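PDB 2XGR: SPD1 nuclease from Streptococcus pyogenes, which probably cuts DNA as a secreted, metal-dependent, prophage-encoded endonuclease of the DNA/RNA non-specific family. Local coordinates for residues S51-F56 against G208-I213; G65-D68 against R72-F75; L161-R166 against I197-V202; N218-D223 against T228-E233. All coordinates share one frame; numbering follows the deposited sequence. Where two conformers were deposited one is given.

Following the chain from the N terminus, contact 1 starts in the loop between strands 39-46 and 61-64 and closes only when strand 209-214 arrives, about 150 residues later. Contacts 2 and 3 both lie within that span, one after the other: contact 2 shuts the short turn between strands 61-64 and 76-80, and contact 3 brings helix 160-173 onto strand 196-204. Contact 4 opens after contact 1 has closed and forms the hairpin 221-222/228-233. Contacts 1, 3 and 4 meet at the large antiparallel sheet, where Gln200 and Lys52, and Tyr201 and Glu220, are hydrogen-bonded and Lys52 forms a salt bridge with Asp223. Contact 2 touches none of the others.

Contact 1: S51-F56 against G208-I213; sequences SKLLPF and GELLTI
Leu53 and Leu210 reach toward each other tip to tip, the methyl CD1 of Leu53 lying 3.6 Å from CD2 of Leu210. Further along the loop Phe56 makes the second touch: the CD2-CE2 side of its ring meets Gly208 obliquely, with CE2 of Phe56 3.8 Å from the Gly208 CA. No hydrogen bond links 51-56 to 208-213, and 140 Å² is buried in all, so the contact is small and made by van der Waals packing. With CG of Phe56 anti to its backbone N (chi1 177°), the ring extends toward the start of the strand. Gly208, whose CA lies against that ring, has a left-handed backbone conformation (phi 82°) that glycine readily adopts. Val202 lies against both leucines from the adjoining strand, and Trp178 meets the Phe56 ring edge-to-face. The loop itself is tied down by polar bonds, Lys52 O receiving Gln200 NE2 and His77 NE2 while Leu54 N donates to Asp180 OD2. The arrangement is that of a connection between two strands, 39-46 and 61-64, packed against the large antiparallel sheet, on strands 196-204 and 209-214.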
# COMPACT_ATOMS: atom_id res chain seq x y z
N SER A 51 13.22 10.24 7.20
CA SER A 51 12.35 11.33 6.76
C SER A 51 11.19 10.83 5.91
O SER A 51 10.45 11.63 5.35
CB SER A 51 13.19 12.37 5.97
OG SER A 51 13.69 11.81 4.75
N LYS A 52 11.03 9.52 5.83
CA LYS A 52 9.99 8.93 4.99
C LYS A 52 8.65 8.69 5.64
O LYS A 52 7.70 8.38 4.89
CB LYS A 52 10.47 7.59 4.43
CG LYS A 52 11.70 7.74 3.50
CD LYS A 52 12.03 6.36 2.94
CE LYS A 52 13.32 6.38 2.06
NZ LYS A 52 13.64 5.02 1.50
N LEU A 53 8.57 8.86 6.96
CA LEU A 53 7.43 8.31 7.73
C LEU A 53 6.56 9.47 8.23
O LEU A 53 6.97 10.68 8.16
CB LEU A 53 7.97 7.53 8.94
CG LEU A 53 9.15 6.57 8.60
CD1 LEU A 53 9.53 5.80 9.85
CD2 LEU A 53 8.60 5.59 7.53
N LEU A 54 5.38 9.12 8.71
CA LEU A 54 4.53 10.10 9.46
C LEU A 54 5.16 10.28 10.87
O LEU A 54 5.81 9.33 11.39
CB LEU A 54 3.11 9.57 9.57
CG LEU A 54 2.37 9.63 8.25
CD1 LEU A 54 1.02 8.95 8.43
CD2 LEU A 54 2.20 11.09 7.80
N PRO A 55 5.01 11.48 11.47
CA PRO A 55 5.49 11.64 12.87
C PRO A 55 4.80 10.62 13.79
O PRO A 55 3.65 10.26 13.59
CB PRO A 55 5.05 13.08 13.23
CG PRO A 55 5.13 13.84 11.93
CD PRO A 55 4.45 12.75 10.95
N PHE A 56 5.52 10.07 14.75
CA PHE A 56 4.92 9.07 15.62
C PHE A 56 4.30 9.82 16.80
O PHE A 56 5.02 10.28 17.69
CB PHE A 56 5.97 8.14 16.14
CG PHE A 56 5.45 7.12 17.09
CD1 PHE A 56 4.38 6.31 16.73
CD2 PHE A 56 6.03 6.94 18.32
CE1 PHE A 56 3.82 5.41 17.60
CE2 PHE A 56 5.52 5.96 19.18
CZ PHE A 56 4.40 5.18 18.80
N GLY A 208 8.75 3.87 19.95
CA GLY A 208 9.06 4.71 18.77
C GLY A 208 10.21 4.17 17.95
O GLY A 208 10.69 4.88 17.08
N GLU A 209 10.65 2.93 18.17
CA GLU A 209 11.75 2.36 17.40
C GLU A 209 11.24 1.66 16.14
O GLU A 209 10.17 1.05 16.18
CB GLU A 209 12.66 1.42 18.22
CG GLU A 209 13.53 2.30 19.22
CD GLU A 209 14.46 1.56 20.16
OE1 GLU A 209 14.56 0.31 20.14
OE2 GLU A 209 15.10 2.28 20.97
N LEU A 210 12.02 1.71 15.06
CA LEU A 210 11.59 1.11 13.78
C LEU A 210 11.75 -0.38 13.80
O LEU A 210 12.84 -0.92 14.19
CB LEU A 210 12.38 1.72 12.64
CG LEU A 210 12.15 3.21 12.49
CD1 LEU A 210 12.92 3.76 11.27
CD2 LEU A 210 10.58 3.46 12.36
N LEU A 211 10.74 -1.08 13.27
CA LEU A 211 10.80 -2.50 13.12
C LEU A 211 10.76 -2.85 11.62
O LEU A 211 9.79 -2.50 10.95
CB LEU A 211 9.57 -3.14 13.79
CG LEU A 211 9.28 -2.62 15.22
CD1 LEU A 211 7.97 -3.20 15.82
CD2 LEU A 211 10.46 -2.92 16.19
N THR A 212 11.78 -3.51 11.11
CA THR A 212 11.77 -3.85 9.68
C THR A 212 10.88 -5.03 9.49
O THR A 212 11.08 -6.05 10.10
CB THR A 212 13.17 -4.15 9.10
OG1 THR A 212 13.96 -3.03 9.31
CG2 THR A 212 13.08 -4.27 7.59
N ILE A 213 9.85 -4.89 8.62
CA ILE A 213 8.87 -5.95 8.46
C ILE A 213 9.19 -6.75 7.18
O ILE A 213 9.43 -6.16 6.13
CB ILE A 213 7.46 -5.32 8.29
CG1 ILE A 213 6.99 -4.71 9.62
CG2 ILE A 213 6.44 -6.48 7.88
CD1 ILE A 213 5.76 -3.72 9.58

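Contact 2: G65-D68 against R72-F75; sequences GELD and RATF
Asp68 and Arg72 hold each other by both backbone and side chain. Asp68 N donates to Arg72 O, and Arg72 N returns a bond of 2.9 Å to Asp68 OD1, which it meets from above the carboxylate plane. The same OD1 also takes Leu70 N within the turn. The other oxygen, OD2, sits at the guanidinium edge and accepts NE of Arg72 at 2.9 Å on its syn lone pair and NH2 of Arg72 at 3.0 Å; the two flat groups are turned 52° apart. The bend at chi3 of Arg72 (-56°) turns NE toward OD2, with NH2 beside it, while NH1 turns to the carbonyls of Gly189 and Glu191. The two segments continue the antiparallel course of strands 61-64 and 76-80 into their connecting loop, without being regular strand themselves. Gly65, just after strand 61-64, gives its N to Phe75 O at 2.8 Å and lays its CA over one face of the Phe75 ring, 3.5 Å from the centroid, a CH-pi contact. Between these ends Thr74 OG1 donates to Glu66 O at 2.7 Å, in the carbonyl plane and on a lone pair. A water donates to Gly65 O and accepts from Thr74 N.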
# COMPACT_ATOMS: atom_id res chain seq x y z
N GLY A 65 -2.13 12.90 -0.15
CA GLY A 65 -1.53 13.98 -0.91
C GLY A 65 -2.58 14.73 -1.74
O GLY A 65 -3.67 14.26 -1.95
N GLU A 66 -2.25 15.96 -2.11
CA GLU A 66 -3.17 16.72 -3.02
C GLU A 66 -3.47 16.00 -4.36
O GLU A 66 -2.68 15.15 -4.85
CB GLU A 66 -2.50 18.11 -3.33
CG GLU A 66 -1.35 17.85 -4.34
CD GLU A 66 -0.42 19.01 -4.51
OE1 GLU A 66 -0.92 20.15 -4.61
OE2 GLU A 66 0.80 18.76 -4.53
N LEU A 67 -4.63 16.29 -4.94
CA LEU A 67 -4.80 16.00 -6.36
C LEU A 67 -4.00 17.02 -7.13
O LEU A 67 -4.02 18.21 -6.80
CB LEU A 67 -6.27 16.12 -6.77
CG LEU A 67 -7.20 15.13 -6.06
CD1 LEU A 67 -8.64 15.38 -6.58
CD2 LEU A 67 -6.76 13.66 -6.43
N ASP A 68 -3.22 16.54 -8.10
CA ASP A 68 -2.27 17.47 -8.75
C ASP A 68 -3.00 18.25 -9.87
O ASP A 68 -4.21 18.22 -9.97
CB ASP A 68 -1.02 16.71 -9.23
CG ASP A 68 -1.29 15.77 -10.40
OD1 ASP A 68 -2.40 15.79 -11.02
OD2 ASP A 68 -0.36 14.98 -10.70
N ARG A 72 -4.73 14.07 -10.56
CA ARG A 72 -4.30 12.71 -10.22
C ARG A 72 -3.98 12.68 -8.74
O ARG A 72 -3.33 13.61 -8.20
CB ARG A 72 -3.00 12.37 -11.04
CG ARG A 72 -3.22 12.41 -12.55
CD ARG A 72 -1.89 12.16 -13.32
NE ARG A 72 -0.84 13.13 -12.94
CZ ARG A 72 0.27 13.37 -13.66
NH1 ARG A 72 0.58 12.63 -14.74
NH2 ARG A 72 1.10 14.32 -13.27
N ALA A 73 -4.27 11.51 -8.11
CA ALA A 73 -3.80 11.33 -6.73
C ALA A 73 -2.27 11.27 -6.67
O ALA A 73 -1.60 10.79 -7.60
CB ALA A 73 -4.35 9.96 -6.23
N THR A 74 -1.71 11.69 -5.55
CA THR A 74 -0.25 11.78 -5.41
C THR A 74 0.36 10.90 -4.33
O THR A 74 1.52 10.47 -4.49
CB THR A 74 0.23 13.24 -5.21
OG1 THR A 74 -0.42 13.84 -4.09
CG2 THR A 74 -0.18 14.04 -6.50
N PHE A 75 -0.35 10.68 -3.22
CA PHE A 75 0.08 9.58 -2.29
C PHE A 75 -1.00 9.35 -1.26
O PHE A 75 -1.78 10.25 -0.99
CB PHE A 75 1.41 9.91 -1.53
CG PHE A 75 1.30 11.10 -0.57
CD1 PHE A 75 0.95 10.92 0.81
CD2 PHE A 75 1.66 12.38 -1.02
CE1 PHE A 75 0.85 12.07 1.68
CE2 PHE A 75 1.63 13.47 -0.14
CZ PHE A 75 1.23 13.32 1.20
O HOH W 1 -3.33 11.92 -3.32

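Contact 3: L161-R166 against I197-V202; sequences LYYENR and IELQYV
Helix 160-173 packs against the large antiparallel sheet here, near the centre of the chain, and Tyr163 is the residue that reaches from it to strand 196-204. CD2 of Leu199 touches Tyr163 at the root of the side chain, 3.6 Å from CB and 3.9 Å from CG of Tyr163, the two side chains crossing at about a right angle. Beside it the hydroxyl of Tyr201 approaches the Tyr163 ring obliquely, its OH 4.0 Å from Tyr163 CD1. Chi1 of Tyr201 (48°) puts CG between the backbone N and the carbonyl carbon, and the ring brings OH beside Tyr163. On the helix, CD2 of Tyr162 sits over the centre of the Tyr163 ring. The guanidinium of Arg166 in turn lies over the Tyr162 ring, and its NH1 donates to Tyr162 O at 3.0 Å. All three touching residues are buried, yet the tyrosine hydroxyls find partners outside the two segments: Tyr163 OH pairs with Pro157 O and Ser217 OG, and Tyr201 OH with Glu220 OE2. Helix and sheet thus meet without a hydrogen bond across the contact, by van der Waals packing of Leu199 and the Tyr201 hydroxyl on Tyr163, while the outside bonds probably fix each hydroxyl's direction and pay for its burial.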
# COMPACT_ATOMS: atom_id res chain seq x y z
N LEU A 161 -2.63 -6.89 -2.91
CA LEU A 161 -3.30 -7.68 -1.84
C LEU A 161 -2.33 -8.60 -1.09
O LEU A 161 -2.42 -8.74 0.13
CB LEU A 161 -4.45 -8.53 -2.50
CG LEU A 161 -5.28 -9.40 -1.56
CD1 LEU A 161 -6.08 -8.53 -0.57
CD2 LEU A 161 -6.19 -10.30 -2.43
N TYR A 162 -1.35 -9.18 -1.80
CA TYR A 162 -0.33 -10.04 -1.19
C TYR A 162 0.30 -9.28 -0.03
O TYR A 162 0.47 -9.82 1.09
CB TYR A 162 0.78 -10.31 -2.29
CG TYR A 162 2.00 -11.02 -1.73
CD1 TYR A 162 2.14 -12.41 -1.86
CD2 TYR A 162 2.98 -10.32 -1.01
CE1 TYR A 162 3.23 -13.07 -1.37
CE2 TYR A 162 4.07 -11.00 -0.46
CZ TYR A 162 4.17 -12.39 -0.66
OH TYR A 162 5.22 -13.09 -0.09
N TYR A 163 0.65 -8.03 -0.28
CA TYR A 163 1.43 -7.28 0.74
C TYR A 163 0.49 -6.80 1.87
O TYR A 163 0.81 -6.91 3.06
CB TYR A 163 2.10 -6.02 0.09
CG TYR A 163 3.09 -6.50 -0.95
CD1 TYR A 163 4.40 -6.85 -0.59
CD2 TYR A 163 2.64 -6.72 -2.23
CE1 TYR A 163 5.26 -7.44 -1.54
CE2 TYR A 163 3.51 -7.29 -3.23
CZ TYR A 163 4.83 -7.64 -2.86
OH TYR A 163 5.61 -8.22 -3.83
N GLU A 164 -0.66 -6.23 1.50
CA GLU A 164 -1.57 -5.68 2.51
C GLU A 164 -2.15 -6.76 3.43
O GLU A 164 -2.21 -6.55 4.62
CB GLU A 164 -2.70 -4.91 1.83
CG GLU A 164 -2.14 -3.58 1.22
CD GLU A 164 -3.26 -2.68 0.67
OE1 GLU A 164 -2.93 -1.48 0.48
OE2 GLU A 164 -4.40 -3.16 0.45
N ASN A 165 -2.50 -7.94 2.91
CA ASN A 165 -2.97 -9.01 3.79
C ASN A 165 -1.88 -9.44 4.78
O ASN A 165 -2.15 -9.77 5.95
CB ASN A 165 -3.46 -10.25 2.99
CG ASN A 165 -4.93 -10.12 2.50
OD1 ASN A 165 -5.53 -11.08 1.92
ND2 ASN A 165 -5.50 -8.96 2.72
N ARG A 166 -0.65 -9.47 4.32
CA ARG A 166 0.41 -9.89 5.24
C ARG A 166 0.70 -8.81 6.26
O ARG A 166 0.97 -9.15 7.42
CB ARG A 166 1.64 -10.27 4.42
CG ARG A 166 1.46 -11.62 3.71
CD ARG A 166 2.56 -11.92 2.72
NE ARG A 166 2.38 -13.31 2.20
CZ ARG A 166 1.38 -13.69 1.38
NH1 ARG A 166 0.47 -12.85 0.88
NH2 ARG A 166 1.28 -14.96 1.00
N ILE A 197 3.29 1.45 -8.81
CA ILE A 197 2.90 1.93 -7.47
C ILE A 197 3.97 1.51 -6.48
O ILE A 197 4.44 0.36 -6.52
CB ILE A 197 1.53 1.19 -7.02
CG1 ILE A 197 0.43 1.43 -8.07
CG2 ILE A 197 1.11 1.62 -5.58
CD1 ILE A 197 -0.16 2.85 -8.13
N GLU A 198 4.36 2.43 -5.61
CA GLU A 198 5.39 2.17 -4.60
C GLU A 198 4.72 1.93 -3.25
O GLU A 198 4.02 2.84 -2.77
CB GLU A 198 6.25 3.43 -4.44
CG GLU A 198 7.36 3.27 -3.46
CD GLU A 198 8.06 4.57 -3.07
OE1 GLU A 198 9.12 4.83 -3.68
OE2 GLU A 198 7.62 5.29 -2.13
N LEU A 199 4.92 0.74 -2.63
CA LEU A 199 4.45 0.49 -1.31
C LEU A 199 5.63 0.63 -0.36
O LEU A 199 6.63 -0.04 -0.54
CB LEU A 199 3.99 -1.01 -1.21
CG LEU A 199 2.65 -1.34 -1.92
CD1 LEU A 199 2.81 -1.32 -3.48
CD2 LEU A 199 2.17 -2.73 -1.47
N GLN A 200 5.47 1.40 0.72
CA GLN A 200 6.58 1.66 1.66
C GLN A 200 6.08 1.36 3.08
O GLN A 200 5.04 1.88 3.50
CB GLN A 200 6.96 3.17 1.63
CG GLN A 200 8.09 3.51 2.57
CD GLN A 200 8.22 4.99 2.68
OE1 GLN A 200 8.77 5.63 1.78
NE2 GLN A 200 7.55 5.58 3.71
N TYR A 201 6.76 0.48 3.80
CA TYR A 201 6.23 0.12 5.10
C TYR A 201 7.31 -0.16 6.12
O TYR A 201 8.43 -0.63 5.79
CB TYR A 201 5.26 -1.12 5.01
CG TYR A 201 5.81 -2.27 4.21
CD1 TYR A 201 6.64 -3.23 4.79
CD2 TYR A 201 5.50 -2.39 2.84
CE1 TYR A 201 7.10 -4.36 4.03
CE2 TYR A 201 6.00 -3.53 2.10
CZ TYR A 201 6.75 -4.50 2.73
OH TYR A 201 7.20 -5.56 1.96
N VAL A 202 6.98 0.14 7.37
CA VAL A 202 7.89 -0.18 8.49
C VAL A 202 7.00 -0.24 9.72
O VAL A 202 5.90 0.38 9.72
CB VAL A 202 8.97 0.84 8.64
CG1 VAL A 202 8.35 2.23 9.07
CG2 VAL A 202 10.10 0.41 9.70

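Contact 4: N218-D223 against T228-E233; sequences NKESID and TTVILE
Ser221 and Thr229 form an antiparallel hydrogen-bonded pair, with Ser221 N 3.0 Å from Thr229 O and Thr229 N 2.8 Å from Ser221 O, and Ile222 and Thr228 follow as a non-hydrogen-bonded pair. Beyond Glu220 direct backbone pairing gives way to water: one molecule bridges Lys219 O and Ile231 N, and a second accepts from Lys219 NZ and donates to Ile231 O, 2.7 Å away. The long chain of Lys219 runs along strand 228-233 and crosses the Leu232 side chain at about a right angle, its CD 3.7 Å from Leu232 CD2 and its final torsion bent (chi4 -75°) to bring NZ to its water. Glu220 crosses Thr228 and Val230 obliquely; its CB lies 3.6 Å from Thr228 CG2, and its CG packs on CG2 of Val230. Its carboxylate is bonded outside the two segments, OE2 accepting Tyr201 OH and Leu215 N, OE1 accepting Ser217 N. Ile222 lies side by side with Thr228, CG1 of Ile222 being 3.8 Å from Thr228 OG1. This beta hairpin extends the large antiparallel sheet: strand 228-233 pairs on its other side with strand 196-204, Val230 and Leu232 pack against Tyr163 of helix 160-173, and Ile222 reaches Thr212 and Arg214 of strand 209-214.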
# COMPACT_ATOMS: atom_id res chain seq x y z
N ASN A 218 10.33 -11.45 -3.06
CA ASN A 218 11.65 -11.09 -3.64
C ASN A 218 11.74 -9.60 -4.09
O ASN A 218 12.81 -9.17 -4.52
CB ASN A 218 11.91 -11.94 -4.90
CG ASN A 218 12.10 -13.38 -4.59
OD1 ASN A 218 12.65 -13.76 -3.55
ND2 ASN A 218 11.58 -14.22 -5.47
N LYS A 219 10.67 -8.83 -3.88
CA LYS A 219 10.60 -7.45 -4.34
C LYS A 219 10.92 -6.44 -3.21
O LYS A 219 10.93 -5.24 -3.48
CB LYS A 219 9.19 -7.16 -4.89
CG LYS A 219 8.84 -7.97 -6.11
CD LYS A 219 7.54 -7.44 -6.75
CE LYS A 219 7.04 -8.39 -7.79
NZ LYS A 219 7.96 -8.16 -8.95
N GLU A 220 11.18 -6.91 -2.00
CA GLU A 220 11.30 -5.99 -0.84
C GLU A 220 12.69 -5.38 -0.82
O GLU A 220 13.68 -6.13 -0.74
CB GLU A 220 11.07 -6.74 0.43
CG GLU A 220 9.56 -7.20 0.45
CD GLU A 220 9.29 -8.01 1.69
OE1 GLU A 220 9.72 -9.19 1.79
OE2 GLU A 220 8.81 -7.44 2.67
N SER A 221 12.76 -4.06 -0.84
CA SER A 221 14.05 -3.37 -0.85
C SER A 221 14.08 -2.55 0.43
O SER A 221 13.21 -1.71 0.64
CB SER A 221 14.17 -2.48 -2.09
OG SER A 221 15.36 -1.64 -2.01
N ILE A 222 15.14 -2.71 1.21
CA ILE A 222 15.22 -2.12 2.53
C ILE A 222 16.23 -0.99 2.47
O ILE A 222 17.24 -1.12 1.80
CB ILE A 222 15.69 -3.16 3.54
CG1 ILE A 222 14.71 -4.36 3.49
CG2 ILE A 222 15.63 -2.61 4.92
CD1 ILE A 222 15.47 -5.70 3.67
N ASP A 223 15.90 0.17 3.07
CA ASP A 223 16.83 1.31 2.99
C ASP A 223 17.72 1.31 4.24
O ASP A 223 17.71 0.35 5.03
CB ASP A 223 16.05 2.65 2.83
CG ASP A 223 15.30 3.07 4.12
OD1 ASP A 223 15.38 2.47 5.24
OD2 ASP A 223 14.53 4.03 3.96
N THR A 228 11.03 -0.52 4.27
CA THR A 228 10.95 -1.39 3.08
C THR A 228 10.10 -0.77 2.01
O THR A 228 9.11 -0.14 2.33
CB THR A 228 10.32 -2.73 3.46
OG1 THR A 228 11.14 -3.37 4.43
CG2 THR A 228 10.26 -3.72 2.27
N THR A 229 10.59 -0.83 0.77
CA THR A 229 9.81 -0.34 -0.36
C THR A 229 9.68 -1.46 -1.38
O THR A 229 10.66 -2.13 -1.68
CB THR A 229 10.53 0.86 -1.00
OG1 THR A 229 10.74 1.87 -0.00
CG2 THR A 229 9.69 1.51 -2.19
N VAL A 230 8.48 -1.60 -1.93
CA VAL A 230 8.18 -2.60 -2.98
C VAL A 230 7.63 -1.80 -4.16
O VAL A 230 6.74 -0.93 -3.96
CB VAL A 230 7.07 -3.58 -2.43
CG1 VAL A 230 6.57 -4.38 -3.61
CG2 VAL A 230 7.72 -4.50 -1.40
N ILE A 231 8.17 -2.00 -5.37
CA ILE A 231 7.64 -1.27 -6.55
C ILE A 231 6.90 -2.27 -7.43
O ILE A 231 7.48 -3.28 -7.87
CB ILE A 231 8.80 -0.58 -7.39
CG1 ILE A 231 9.51 0.44 -6.52
CG2 ILE A 231 8.23 0.05 -8.71
CD1 ILE A 231 10.81 1.02 -7.13
N LEU A 232 5.61 -2.05 -7.60
CA LEU A 232 4.81 -2.94 -8.43
C LEU A 232 4.42 -2.29 -9.72
O LEU A 232 4.14 -1.08 -9.76
CB LEU A 232 3.51 -3.35 -7.68
CG LEU A 232 3.76 -4.08 -6.37
CD1 LEU A 232 2.38 -4.47 -5.68
CD2 LEU A 232 4.53 -5.35 -6.64
N GLU A 233 4.39 -3.09 -10.78
CA GLU A 233 3.99 -2.56 -12.09
C GLU A 233 2.48 -2.51 -12.22
O GLU A 233 1.78 -3.48 -11.85
CB GLU A 233 4.59 -3.47 -13.24
CG GLU A 233 6.09 -3.57 -13.26
CD GLU A 233 6.82 -2.25 -13.58
OE1 GLU A 233 6.33 -1.44 -14.41
OE2 GLU A 233 7.87 -2.01 -12.94
O HOH W 2 10.58 -3.62 -5.60
O HOH W 3 7.96 -5.28 -9.63
O HOH W 4 13.09 1.66 1.18